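Local coordinates for SorB (Sorangium cellulosum, PDB 6B2V), which takes part in building the polyketide antibiotic sorangicin, its module-nine pyran synthase domain forming a pyran ring in the growing chain, at residues E148-R153 with Y250-R255; A83-A88 with R114-S119; R161-A166 with A217-L222; V65-M70 with G123-G128. One frame throughout, in Å; residues are numbered along the deposited sequence.

Following the chain from the N terminus, the first loop to open is that of contact 4, at the helical residues 65-70. Contact 2 opens at 83-88 and closes at 114-119, nested inside contact 4, which closes at 123-128. The two pairs touch, because strands 82-90 and 113-120 flank strand 123-132; together they tie helix 64-77 to strands of the predicted N-terminal hotdog fold, to which it belongs. Contact 1 then opens at 148-153. Inside its loop contact 3 joins 161-166 to 217-222, before contact 1 closes at 250-255. These two touch where Leu-220 and Ala-217 pack on Ala-253, within the C-terminal half. Contacts 1 and 2 lie on opposite sides of the chain's centre.

Contact 1: residues E148-R153 with Y250-R255; sequences EAVRTR and YVHARR
In the C-terminal half of the domain, the short helix 147-152 sits on the sheet through Val-150 and His-252, on the face turned away from the long helix 207-225. Val-150 lays both methyls against the imidazole, the two side chains crossing obliquely. CG2 stands over one face of the ring in a CH-pi contact, 4.3 Å from its centroid and 21° off the normal, while CG1 reaches CD2 of His-252 at 4.0 Å. With CG anti to the backbone N (chi1 -177°), the imidazole of His-252 extends toward Val-150. Leu-145 packs on both residues.

The polar end of the contact is arranged by a third party. Glu-187, on the adjacent strand 187-192, offers OE1 to NE of Arg-153 in a salt bridge and OE2 to NE2 of His-252 in a hydrogen bond. Bonding to both side chains, one oxygen each, its carboxylate sets their relative position, with NH2 of Arg-153 4.4 Å from NE2 of His-252. The backbone N of Arg-153 bonds to Val-150 O at 3.2 Å, and the guanidinium of Arg-153 has Val-150 CA over one face. Val-251 and Ala-253, by contrast, pack on helix 207-225. A sheet wrapped round one long helix, here with a second, short helix on its outer face, is characteristic of the hotdog fold.

Contact 2: residues A83-A88 with R114-S119; sequences AGIRNA and RAYEVS
Tyr-116 bridges to Ile-85 and Ala-88 past the strand that lies between theirs, 123-132, and its hydroxyl end does most of the touching. The tight part is small: two methyl groups against the hydroxyl end of the tyrosine, at van der Waals distance. OH of Tyr-116 lies 3.8 Å from CG2 of Ile-85 and equally far from CB of Ala-88. The isoleucine methyl comes at the edge of the ring, near its plane, 4.1 Å from CE2 of Tyr-116, and the two side chains cross at about a right angle. A chi1 of 70° places CG of the tyrosine between its backbone N and carbonyl carbon, from where the ring stretches toward strand 82-90. Leu-68 and Ala-71 of helix 64-77 pack on the same ring, as does Leu-107.

The other side of these strands is much looser. Arg-86 points away from Tyr-116, Asn-87 is exposed where the chain turns a corner, and Ala-115 and Glu-117 of strand 114-119 are partly exposed. Strand 82-90 is itself irregular, with a G1 beta bulge where Asn-87 and Ala-88 together face Leu-236. A curved antiparallel sheet whose concave side closes on a central helix is typical of the hotdog fold.

Contact 3: residues R161-A166 with A217-L222; sequences RTRNEA and AIFLSL
Phe-219 meets two polar side chains of helix 160-166 at different angles: Asn-164 reaches the edge of its ring, and Arg-163 presents a guanidinium face to it. The amide of Asn-164 is turned 66° from the ring plane, with OD1 near that plane and 3.6 Å from CD2 of Phe-219. OD1 also rests 3.8 Å from CB of the same phenylalanine. Arg-163 approaches from the preceding position along the helix. Its chain is bent at chi2 and chi3, which brings one face of the guanidinium against CE2 of Phe-219. This carbon stands 3.9 Å above the guanidinium plane, toward its rim, and NH2 of Arg-163 is 4.0 Å from it. With the two planes 54° apart, this is not a parallel stack.

Further along the fold, Phe-219 makes an edge-to-face pair with His-183 and touches Val-158, which also packs on Arg-163. ND2 of Asn-164 is hydrogen-bonded to the backbone O of Ala-160, which helps to orient the amide. OD1, packed against Phe-219, is buried with no hydrogen-bond partner in the model; the slightly positive C-H rim of the phenylalanine probably compensates it in part.

Contact 4: residues V65-M70 with G123-G128; sequences VAYLEM and GVHARG
ND1 of His-125 bonds to the carbonyl O of Ser-92 and NE2 to OG of Ser-120, so the imidazole is gripped at both nitrogens while CB of His-125 leans on Tyr-67. The tyrosine OH lies 3.5 Å from His-125 CB, with no hydrogen bond between the two residues. The same methylene is 3.6 Å from CE1 of Tyr-67, and the side chains approach at a slant. CG of Tyr-67 is anti to its carbonyl carbon (chi1 -65°), which carries the ring toward Ala-126 and His-125. Ala-126 supports the near end of the ring: its CB is 3.8 Å from CG of Tyr-67 and makes an off-centre CH-pi contact, 28° from the ring normal. That two successive strand residues both point toward the helix follows from the classic beta bulge they form opposite Val-118.

Tyr-67 is further enclosed by Val-118, Leu-103 and Leu-94, and its ring meets that of Phe-62 with planes about 40° apart. Between the two segments there is no hydrogen bond, only van der Waals and CH-pi contact. Because a carbonyl can only accept, ND1 of His-125 should carry a proton, and the buried imidazole has its polar needs met by the two serines rather than by the tyrosine.

Contact 1: residues E148-R153 with Y250-R255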
loop_
_atom_site.group_PDB
_atom_site.type_symbol
_atom_site.label_atom_id
_atom_site.label_comp_id
_atom_site.label_asym_id
_atom_site.label_seq_id
_atom_site.Cartn_x
_atom_site.Cartn_y
_atom_site.Cartn_z
ATOM N N GLU A 148 1.094 22.768 8.418
ATOM C CA GLU A 148 0.918 23.426 9.693
ATOM C C GLU A 148 -0.556 23.460 10.138
ATOM O O GLU A 148 -0.859 23.287 11.284
ATOM C CB GLU A 148 1.566 24.812 9.741
ATOM C CG GLU A 148 1.012 25.763 10.818
ATOM C CD GLU A 148 1.367 25.420 12.266
ATOM O OE1 GLU A 148 1.965 24.419 12.505
ATOM O OE2 GLU A 148 0.982 26.208 13.109
ATOM N N ALA A 149 -1.444 23.677 9.181
ATOM C CA ALA A 149 -2.843 23.689 9.521
ATOM C C ALA A 149 -3.273 22.349 10.055
ATOM O O ALA A 149 -3.970 22.278 11.005
ATOM C CB ALA A 149 -3.659 24.049 8.316
ATOM N N VAL A 150 -2.808 21.293 9.422
ATOM C CA VAL A 150 -3.144 19.974 9.891
ATOM C C VAL A 150 -2.589 19.732 11.291
ATOM O O VAL A 150 -3.274 19.228 12.097
ATOM C CB VAL A 150 -2.612 18.870 8.974
ATOM C CG1 VAL A 150 -2.895 17.509 9.577
ATOM C CG2 VAL A 150 -3.204 18.955 7.602
ATOM N N ARG A 151 -1.364 20.166 11.563
ATOM C CA ARG A 151 -0.807 19.955 12.892
ATOM C C ARG A 151 -1.685 20.626 13.962
ATOM O O ARG A 151 -1.953 20.049 14.960
ATOM C CB ARG A 151 0.581 20.633 13.066
ATOM C CG ARG A 151 1.740 20.048 12.312
ATOM C CD ARG A 151 3.069 20.721 12.771
ATOM N NE ARG A 151 3.303 20.541 14.182
ATOM C CZ ARG A 151 4.020 21.340 14.964
ATOM N NH1 ARG A 151 4.582 22.411 14.481
ATOM N NH2 ARG A 151 4.153 21.071 16.246
ATOM N N THR A 152 -2.166 21.816 13.702
ATOM C CA THR A 152 -2.977 22.540 14.664
ATOM C C THR A 152 -4.320 21.911 15.012
ATOM O O THR A 152 -4.820 22.197 16.049
ATOM C CB THR A 152 -3.164 24.030 14.323
ATOM O OG1 THR A 152 -4.062 24.144 13.262
ATOM C CG2 THR A 152 -1.850 24.677 13.987
ATOM N N ARG A 153 -4.823 21.056 14.142
ATOM C CA ARG A 153 -6.117 20.404 14.329
ATOM C C ARG A 153 -6.048 18.921 14.695
ATOM O O ARG A 153 -6.973 18.230 14.614
ATOM C CB ARG A 153 -7.053 20.678 13.155
ATOM C CG ARG A 153 -6.641 20.097 11.835
ATOM C CD ARG A 153 -7.580 20.497 10.731
ATOM N NE ARG A 153 -7.289 19.773 9.529
ATOM C CZ ARG A 153 -6.915 20.331 8.403
ATOM N NH1 ARG A 153 -6.742 21.628 8.343
ATOM N NH2 ARG A 153 -6.702 19.576 7.371
ATOM N N TYR A 250 5.593 13.382 5.251
ATOM C CA TYR A 250 4.415 13.270 6.101
ATOM C C TYR A 250 3.381 12.346 5.486
ATOM O O TYR A 250 3.310 12.234 4.323
ATOM C CB TYR A 250 3.721 14.646 6.311
ATOM C CG TYR A 250 4.484 15.604 7.152
ATOM C CD1 TYR A 250 4.361 15.544 8.486
ATOM C CD2 TYR A 250 5.318 16.539 6.630
ATOM C CE1 TYR A 250 5.035 16.375 9.306
ATOM C CE2 TYR A 250 6.035 17.393 7.475
ATOM C CZ TYR A 250 5.876 17.267 8.811
ATOM O OH TYR A 250 6.475 18.084 9.770
ATOM N N VAL A 251 2.572 11.730 6.330
ATOM C CA VAL A 251 1.456 10.901 5.921
ATOM C C VAL A 251 0.213 11.542 6.593
ATOM O O VAL A 251 0.206 11.728 7.741
ATOM C CB VAL A 251 1.640 9.463 6.377
ATOM C CG1 VAL A 251 0.407 8.641 6.105
ATOM C CG2 VAL A 251 2.797 8.813 5.673
ATOM N N HIS A 252 -0.789 11.837 5.784
ATOM C CA HIS A 252 -2.027 12.473 6.166
ATOM C C HIS A 252 -3.189 11.564 5.839
ATOM O O HIS A 252 -3.505 11.397 4.750
ATOM C CB HIS A 252 -2.180 13.780 5.406
ATOM C CG HIS A 252 -3.405 14.561 5.777
ATOM N ND1 HIS A 252 -4.149 15.265 4.866
ATOM C CD2 HIS A 252 -4.028 14.711 6.962
ATOM C CE1 HIS A 252 -5.172 15.815 5.485
ATOM N NE2 HIS A 252 -5.091 15.529 6.769
ATOM N N ALA A 253 -3.798 11.053 6.890
ATOM C CA ALA A 253 -4.929 10.156 6.824
ATOM C C ALA A 253 -6.171 10.735 7.476
ATOM O O ALA A 253 -6.104 11.363 8.465
ATOM C CB ALA A 253 -4.607 8.888 7.604
ATOM N N ARG A 254 -7.398 10.162 7.154
ATOM C CA ARG A 254 -8.611 10.923 7.294
ATOM C C ARG A 254 -9.772 10.118 6.726
ATOM O O ARG A 254 -9.616 9.292 5.926
ATOM C CB ARG A 254 -8.517 12.301 6.564
ATOM C CG ARG A 254 -8.333 12.218 5.081
ATOM C CD ARG A 254 -8.149 13.587 4.424
ATOM N NE ARG A 254 -8.023 13.445 2.986
ATOM C CZ ARG A 254 -6.908 13.149 2.372
ATOM N NH1 ARG A 254 -6.905 12.985 1.059
ATOM N NH2 ARG A 254 -5.824 12.983 3.076
ATOM N N ARG A 255 -10.752 10.044 7.662
ATOM C CA ARG A 255 -11.929 9.309 7.309
ATOM C C ARG A 255 -12.414 9.889 5.979
ATOM O O ARG A 255 -12.449 11.054 5.820
ATOM C CB ARG A 255 -12.988 9.398 8.427
ATOM C CG ARG A 255 -14.286 8.622 8.228
ATOM C CD ARG A 255 -14.117 7.120 8.279
ATOM N NE ARG A 255 -15.380 6.369 8.335
ATOM C CZ ARG A 255 -16.048 6.122 9.434
ATOM N NH1 ARG A 255 -17.171 5.464 9.358
ATOM N NH2 ARG A 255 -15.634 6.531 10.601
#

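Contact 2: residues A83-A88 with R114-S119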
loop_
_atom_site.group_PDB
_atom_site.type_symbol
_atom_site.label_atom_id
_atom_site.label_comp_id
_atom_site.label_asym_id
_atom_site.label_seq_id
_atom_site.Cartn_x
_atom_site.Cartn_y
_atom_site.Cartn_z
ATOM N N ALA A 83 -0.410 4.878 -14.461
ATOM C CA ALA A 83 -0.758 6.045 -13.711
ATOM C C ALA A 83 -1.237 5.744 -12.317
ATOM O O ALA A 83 -1.185 6.561 -11.462
ATOM C CB ALA A 83 -1.843 6.817 -14.448
ATOM N N GLY A 84 -1.747 4.550 -12.145
ATOM C CA GLY A 84 -2.288 4.167 -10.876
ATOM C C GLY A 84 -2.998 2.849 -10.898
ATOM O O GLY A 84 -2.920 2.148 -11.840
ATOM N N ILE A 85 -3.646 2.561 -9.776
ATOM C CA ILE A 85 -4.401 1.351 -9.541
ATOM C C ILE A 85 -5.787 1.689 -9.029
ATOM O O ILE A 85 -5.943 2.528 -8.276
ATOM C CB ILE A 85 -3.648 0.397 -8.587
ATOM C CG1 ILE A 85 -2.504 -0.271 -9.322
ATOM C CG2 ILE A 85 -4.535 -0.711 -8.030
ATOM C CD1 ILE A 85 -1.542 -1.030 -8.454
ATOM N N ARG A 86 -6.787 0.999 -9.532
ATOM C CA ARG A 86 -8.150 1.199 -9.084
ATOM C C ARG A 86 -8.762 -0.131 -8.644
ATOM O O ARG A 86 -8.373 -1.146 -9.096
ATOM C CB ARG A 86 -9.050 1.814 -10.172
ATOM C CG ARG A 86 -8.882 3.302 -10.341
ATOM C CD ARG A 86 -9.740 3.930 -11.415
ATOM N NE ARG A 86 -11.093 3.641 -11.142
ATOM C CZ ARG A 86 -11.846 2.917 -11.929
ATOM N NH1 ARG A 86 -11.366 2.457 -13.054
ATOM N NH2 ARG A 86 -13.076 2.661 -11.586
ATOM N N ASN A 87 -9.693 -0.038 -7.726
ATOM C CA ASN A 87 -10.433 -1.206 -7.307
ATOM C C ASN A 87 -9.604 -2.395 -6.877
ATOM O O ASN A 87 -9.836 -3.480 -7.285
ATOM C CB ASN A 87 -11.408 -1.598 -8.407
ATOM C CG ASN A 87 -12.395 -0.530 -8.707
ATOM O OD1 ASN A 87 -12.740 0.259 -7.894
ATOM N ND2 ASN A 87 -12.888 -0.553 -9.893
ATOM N N ALA A 88 -8.634 -2.143 -6.023
ATOM C CA ALA A 88 -7.818 -3.180 -5.490
ATOM C C ALA A 88 -8.573 -3.923 -4.388
ATOM O O ALA A 88 -9.325 -3.344 -3.688
ATOM C CB ALA A 88 -6.530 -2.604 -4.948
ATOM N N ARG A 114 -5.280 -2.561 -17.665
ATOM C CA ARG A 114 -5.223 -3.985 -17.442
ATOM C C ARG A 114 -5.793 -4.406 -16.126
ATOM O O ARG A 114 -5.653 -3.736 -15.170
ATOM C CB ARG A 114 -3.802 -4.501 -17.388
ATOM C CG ARG A 114 -2.965 -4.324 -18.610
ATOM C CD ARG A 114 -3.322 -5.344 -19.669
ATOM N NE ARG A 114 -2.449 -5.204 -20.813
ATOM C CZ ARG A 114 -2.698 -4.428 -21.861
ATOM N NH1 ARG A 114 -3.800 -3.753 -21.977
ATOM N NH2 ARG A 114 -1.839 -4.381 -22.826
ATOM N N ALA A 115 -6.478 -5.517 -16.134
ATOM C CA ALA A 115 -6.865 -6.121 -14.889
ATOM C C ALA A 115 -5.693 -7.000 -14.428
ATOM O O ALA A 115 -4.998 -7.543 -15.212
ATOM C CB ALA A 115 -8.118 -6.959 -15.049
ATOM N N TYR A 116 -5.490 -7.110 -13.136
ATOM C CA TYR A 116 -4.489 -7.996 -12.631
ATOM C C TYR A 116 -5.073 -8.936 -11.560
ATOM O O TYR A 116 -5.993 -8.595 -10.930
ATOM C CB TYR A 116 -3.280 -7.229 -12.008
ATOM C CG TYR A 116 -3.516 -6.501 -10.717
ATOM C CD1 TYR A 116 -3.399 -7.144 -9.521
ATOM C CD2 TYR A 116 -3.819 -5.179 -10.701
ATOM C CE1 TYR A 116 -3.599 -6.484 -8.334
ATOM C CE2 TYR A 116 -4.025 -4.513 -9.537
ATOM C CZ TYR A 116 -3.911 -5.156 -8.355
ATOM O OH TYR A 116 -4.146 -4.449 -7.223
ATOM N N GLU A 117 -4.522 -10.124 -11.484
ATOM C CA GLU A 117 -4.842 -11.065 -10.456
ATOM C C GLU A 117 -3.551 -11.680 -9.986
ATOM O O GLU A 117 -2.809 -12.183 -10.769
ATOM C CB GLU A 117 -5.752 -12.160 -10.961
ATOM C CG GLU A 117 -6.180 -13.153 -9.897
ATOM C CD GLU A 117 -6.908 -14.374 -10.472
ATOM O OE1 GLU A 117 -6.274 -15.303 -10.940
ATOM O OE2 GLU A 117 -8.113 -14.309 -10.452
ATOM N N VAL A 118 -3.284 -11.630 -8.686
ATOM C CA VAL A 118 -2.110 -12.249 -8.150
ATOM C C VAL A 118 -2.517 -13.534 -7.431
ATOM O O VAL A 118 -3.335 -13.507 -6.593
ATOM C CB VAL A 118 -1.395 -11.370 -7.130
ATOM C CG1 VAL A 118 -0.095 -12.019 -6.759
ATOM C CG2 VAL A 118 -1.111 -10.018 -7.713
ATOM N N SER A 119 -1.929 -14.635 -7.849
ATOM C CA SER A 119 -2.237 -15.931 -7.312
ATOM C C SER A 119 -1.058 -16.847 -7.129
ATOM O O SER A 119 -0.018 -16.627 -7.583
ATOM C CB SER A 119 -3.207 -16.641 -8.229
ATOM O OG SER A 119 -2.626 -16.864 -9.446
#

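Contact 3: residues R161-A166 with A217-L222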
loop_
_atom_site.group_PDB
_atom_site.type_symbol
_atom_site.label_atom_id
_atom_site.label_comp_id
_atom_site.label_asym_id
_atom_site.label_seq_id
_atom_site.Cartn_x
_atom_site.Cartn_y
_atom_site.Cartn_z
ATOM N N ARG A 161 5.135 3.644 18.162
ATOM C CA ARG A 161 5.660 2.314 18.292
ATOM C C ARG A 161 4.888 1.492 19.300
ATOM O O ARG A 161 4.360 0.465 18.983
ATOM C CB ARG A 161 7.109 2.417 18.764
ATOM C CG ARG A 161 7.874 1.109 18.805
ATOM C CD ARG A 161 9.151 1.203 19.586
ATOM N NE ARG A 161 10.181 2.034 19.024
ATOM C CZ ARG A 161 11.137 1.634 18.191
ATOM N NH1 ARG A 161 11.204 0.389 17.757
ATOM N NH2 ARG A 161 12.029 2.503 17.771
ATOM N N THR A 162 4.745 2.023 20.498
ATOM C CA THR A 162 4.054 1.283 21.500
ATOM C C THR A 162 2.619 0.970 21.146
ATOM O O THR A 162 2.204 -0.146 21.267
ATOM C CB THR A 162 4.109 2.042 22.842
ATOM O OG1 THR A 162 5.450 2.252 23.223
ATOM C CG2 THR A 162 3.424 1.283 23.904
ATOM N N ARG A 163 1.886 1.948 20.656
ATOM C CA ARG A 163 0.509 1.732 20.327
ATOM C C ARG A 163 0.243 0.752 19.215
ATOM O O ARG A 163 -0.646 -0.044 19.321
ATOM C CB ARG A 163 -0.179 3.044 19.991
ATOM C CG ARG A 163 -0.243 3.991 21.154
ATOM C CD ARG A 163 -1.320 3.606 22.166
ATOM N NE ARG A 163 -2.618 3.453 21.552
ATOM C CZ ARG A 163 -3.446 4.460 21.331
ATOM N NH1 ARG A 163 -3.107 5.675 21.676
ATOM N NH2 ARG A 163 -4.601 4.251 20.776
ATOM N N ASN A 164 0.963 0.874 18.135
ATOM C CA ASN A 164 0.730 -0.002 17.013
ATOM C C ASN A 164 1.166 -1.419 17.243
ATOM O O ASN A 164 0.498 -2.315 16.853
ATOM C CB ASN A 164 1.230 0.583 15.712
ATOM C CG ASN A 164 0.415 1.769 15.267
ATOM O OD1 ASN A 164 -0.687 1.620 14.906
ATOM N ND2 ASN A 164 0.992 2.936 15.313
ATOM N N GLU A 165 2.292 -1.598 17.926
ATOM C CA GLU A 165 2.811 -2.921 18.260
ATOM C C GLU A 165 1.854 -3.641 19.171
ATOM O O GLU A 165 1.632 -4.791 19.045
ATOM C CB GLU A 165 4.186 -2.844 18.901
ATOM C CG GLU A 165 5.321 -2.589 17.935
ATOM C CD GLU A 165 6.675 -2.624 18.614
ATOM O OE1 GLU A 165 6.711 -2.688 19.845
ATOM O OE2 GLU A 165 7.677 -2.582 17.948
ATOM N N ALA A 166 1.234 -2.906 20.065
ATOM C CA ALA A 166 0.261 -3.469 20.981
ATOM C C ALA A 166 -0.966 -3.979 20.261
ATOM O O ALA A 166 -1.671 -4.835 20.767
ATOM C CB ALA A 166 -0.131 -2.460 22.024
ATOM N N ALA A 217 -3.525 5.342 8.697
ATOM C CA ALA A 217 -4.919 5.119 8.342
ATOM C C ALA A 217 -5.538 3.957 9.122
ATOM O O ALA A 217 -6.635 4.034 9.516
ATOM C CB ALA A 217 -5.056 4.894 6.837
ATOM N N ILE A 218 -4.785 2.887 9.247
ATOM C CA ILE A 218 -5.253 1.763 10.006
ATOM C C ILE A 218 -5.395 2.118 11.493
ATOM O O ILE A 218 -6.349 1.786 12.098
ATOM C CB ILE A 218 -4.357 0.557 9.799
ATOM C CG1 ILE A 218 -4.499 0.075 8.390
ATOM C CG2 ILE A 218 -4.698 -0.539 10.789
ATOM C CD1 ILE A 218 -3.379 -0.803 7.937
ATOM N N PHE A 219 -4.447 2.878 12.001
ATOM C CA PHE A 219 -4.518 3.335 13.360
ATOM C C PHE A 219 -5.803 4.166 13.559
ATOM O O PHE A 219 -6.495 3.981 14.500
ATOM C CB PHE A 219 -3.224 4.135 13.685
ATOM C CG PHE A 219 -3.250 4.852 14.986
ATOM C CD1 PHE A 219 -3.758 6.093 15.056
ATOM C CD2 PHE A 219 -2.799 4.260 16.103
ATOM C CE1 PHE A 219 -3.822 6.762 16.240
ATOM C CE2 PHE A 219 -2.832 4.929 17.306
ATOM C CZ PHE A 219 -3.347 6.171 17.364
ATOM N N LEU A 220 -6.121 5.031 12.624
ATOM C CA LEU A 220 -7.317 5.819 12.699
ATOM C C LEU A 220 -8.582 4.944 12.693
ATOM O O LEU A 220 -9.497 5.185 13.393
ATOM C CB LEU A 220 -7.359 6.819 11.548
ATOM C CG LEU A 220 -8.102 8.100 11.639
ATOM C CD1 LEU A 220 -7.805 8.815 12.940
ATOM C CD2 LEU A 220 -7.635 8.929 10.471
ATOM N N SER A 221 -8.559 3.898 11.872
ATOM C CA SER A 221 -9.691 2.987 11.767
ATOM C C SER A 221 -9.939 2.354 13.104
ATOM O O SER A 221 -11.019 2.260 13.502
ATOM C CB SER A 221 -9.424 1.890 10.698
ATOM O OG SER A 221 -10.542 1.058 10.460
ATOM N N LEU A 222 -8.886 1.936 13.760
ATOM C CA LEU A 222 -8.995 1.346 15.092
ATOM C C LEU A 222 -9.504 2.316 16.164
ATOM O O LEU A 222 -10.420 2.029 16.875
ATOM C CB LEU A 222 -7.664 0.741 15.520
ATOM C CG LEU A 222 -7.264 -0.470 14.687
ATOM C CD1 LEU A 222 -5.850 -0.839 15.057
ATOM C CD2 LEU A 222 -8.169 -1.626 14.932
#

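Contact 4: residues V65-M70 with G123-G128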
loop_
_atom_site.group_PDB
_atom_site.type_symbol
_atom_site.label_atom_id
_atom_site.label_comp_id
_atom_site.label_asym_id
_atom_site.label_seq_id
_atom_site.Cartn_x
_atom_site.Cartn_y
_atom_site.Cartn_z
ATOM N N VAL A 65 0.515 -4.082 0.495
ATOM C CA VAL A 65 1.101 -3.064 -0.299
ATOM C C VAL A 65 2.074 -3.596 -1.338
ATOM O O VAL A 65 2.304 -2.989 -2.311
ATOM C CB VAL A 65 1.644 -1.926 0.606
ATOM C CG1 VAL A 65 3.002 -2.216 1.184
ATOM C CG2 VAL A 65 1.404 -0.549 0.080
ATOM N N ALA A 66 2.716 -4.714 -1.038
ATOM C CA ALA A 66 3.656 -5.343 -1.957
ATOM C C ALA A 66 2.978 -5.886 -3.200
ATOM O O ALA A 66 3.579 -5.981 -4.195
ATOM C CB ALA A 66 4.516 -6.387 -1.291
ATOM N N TYR A 67 1.710 -6.267 -3.090
ATOM C CA TYR A 67 0.987 -6.737 -4.254
ATOM C C TYR A 67 0.805 -5.631 -5.266
ATOM O O TYR A 67 0.762 -5.870 -6.431
ATOM C CB TYR A 67 -0.371 -7.322 -3.862
ATOM C CG TYR A 67 -0.334 -8.594 -3.008
ATOM C CD1 TYR A 67 -0.071 -9.807 -3.571
ATOM C CD2 TYR A 67 -0.665 -8.562 -1.700
ATOM C CE1 TYR A 67 -0.048 -10.940 -2.814
ATOM C CE2 TYR A 67 -0.642 -9.681 -0.933
ATOM C CZ TYR A 67 -0.347 -10.874 -1.483
ATOM O OH TYR A 67 -0.381 -11.965 -0.689
ATOM N N LEU A 68 0.584 -4.427 -4.773
ATOM C CA LEU A 68 0.401 -3.288 -5.620
ATOM C C LEU A 68 1.675 -3.017 -6.374
ATOM O O LEU A 68 1.653 -2.748 -7.505
ATOM C CB LEU A 68 0.007 -2.042 -4.826
ATOM C CG LEU A 68 -1.302 -2.123 -4.044
ATOM C CD1 LEU A 68 -1.558 -0.891 -3.231
ATOM C CD2 LEU A 68 -2.485 -2.404 -4.940
ATOM N N GLU A 69 2.771 -3.071 -5.657
ATOM C CA GLU A 69 4.073 -2.871 -6.290
ATOM C C GLU A 69 4.379 -3.980 -7.319
ATOM O O GLU A 69 4.908 -3.729 -8.334
ATOM C CB GLU A 69 5.187 -2.750 -5.227
ATOM C CG GLU A 69 6.632 -2.708 -5.744
ATOM C CD GLU A 69 7.015 -1.434 -6.465
ATOM O OE1 GLU A 69 6.308 -0.483 -6.425
ATOM O OE2 GLU A 69 8.066 -1.451 -7.062
ATOM N N MET A 70 4.025 -5.206 -7.005
ATOM C CA MET A 70 4.247 -6.303 -7.915
ATOM C C MET A 70 3.448 -6.131 -9.206
ATOM O O MET A 70 3.972 -6.309 -10.261
ATOM C CB MET A 70 3.907 -7.641 -7.245
ATOM C CG MET A 70 4.210 -8.834 -8.126
ATOM S SD MET A 70 3.710 -10.347 -7.254
ATOM C CE MET A 70 4.334 -11.598 -8.377
ATOM N N GLY A 123 -4.324 -20.150 -3.866
ATOM C CA GLY A 123 -5.468 -19.329 -4.117
ATOM C C GLY A 123 -5.205 -17.966 -4.700
ATOM O O GLY A 123 -4.159 -17.720 -5.175
ATOM N N VAL A 124 -6.206 -17.123 -4.641
ATOM C CA VAL A 124 -6.080 -15.793 -5.162
ATOM C C VAL A 124 -5.787 -14.867 -3.984
ATOM O O VAL A 124 -6.388 -14.939 -2.977
ATOM C CB VAL A 124 -7.306 -15.379 -5.920
ATOM C CG1 VAL A 124 -7.236 -13.924 -6.332
ATOM C CG2 VAL A 124 -7.471 -16.281 -7.122
ATOM N N HIS A 125 -4.766 -14.045 -4.148
ATOM C CA HIS A 125 -4.344 -13.140 -3.081
ATOM C C HIS A 125 -4.716 -11.679 -3.253
ATOM O O HIS A 125 -5.030 -11.013 -2.320
ATOM C CB HIS A 125 -2.821 -13.267 -2.885
ATOM C CG HIS A 125 -2.364 -14.668 -2.641
ATOM N ND1 HIS A 125 -2.638 -15.338 -1.480
ATOM C CD2 HIS A 125 -1.717 -15.546 -3.429
ATOM C CE1 HIS A 125 -2.159 -16.555 -1.559
ATOM N NE2 HIS A 125 -1.599 -16.710 -2.737
ATOM N N ALA A 126 -4.702 -11.228 -4.497
ATOM C CA ALA A 126 -5.018 -9.882 -4.807
ATOM C C ALA A 126 -5.483 -9.724 -6.242
ATOM O O ALA A 126 -5.110 -10.459 -7.063
ATOM C CB ALA A 126 -3.783 -9.019 -4.579
ATOM N N ARG A 127 -6.270 -8.705 -6.474
ATOM C CA ARG A 127 -6.699 -8.320 -7.785
ATOM C C ARG A 127 -6.996 -6.838 -7.832
ATOM O O ARG A 127 -7.134 -6.191 -6.864
ATOM C CB ARG A 127 -7.915 -9.099 -8.236
ATOM C CG ARG A 127 -9.187 -8.617 -7.625
ATOM C CD ARG A 127 -10.381 -9.334 -8.157
ATOM N NE ARG A 127 -11.567 -8.551 -7.961
ATOM C CZ ARG A 127 -12.741 -9.085 -7.718
ATOM N NH1 ARG A 127 -12.809 -10.393 -7.642
ATOM N NH2 ARG A 127 -13.791 -8.325 -7.540
ATOM N N GLY A 128 -7.057 -6.328 -9.025
ATOM C CA GLY A 128 -7.353 -4.952 -9.224
ATOM C C GLY A 128 -7.204 -4.519 -10.662
ATOM O O GLY A 128 -7.052 -5.328 -11.506
#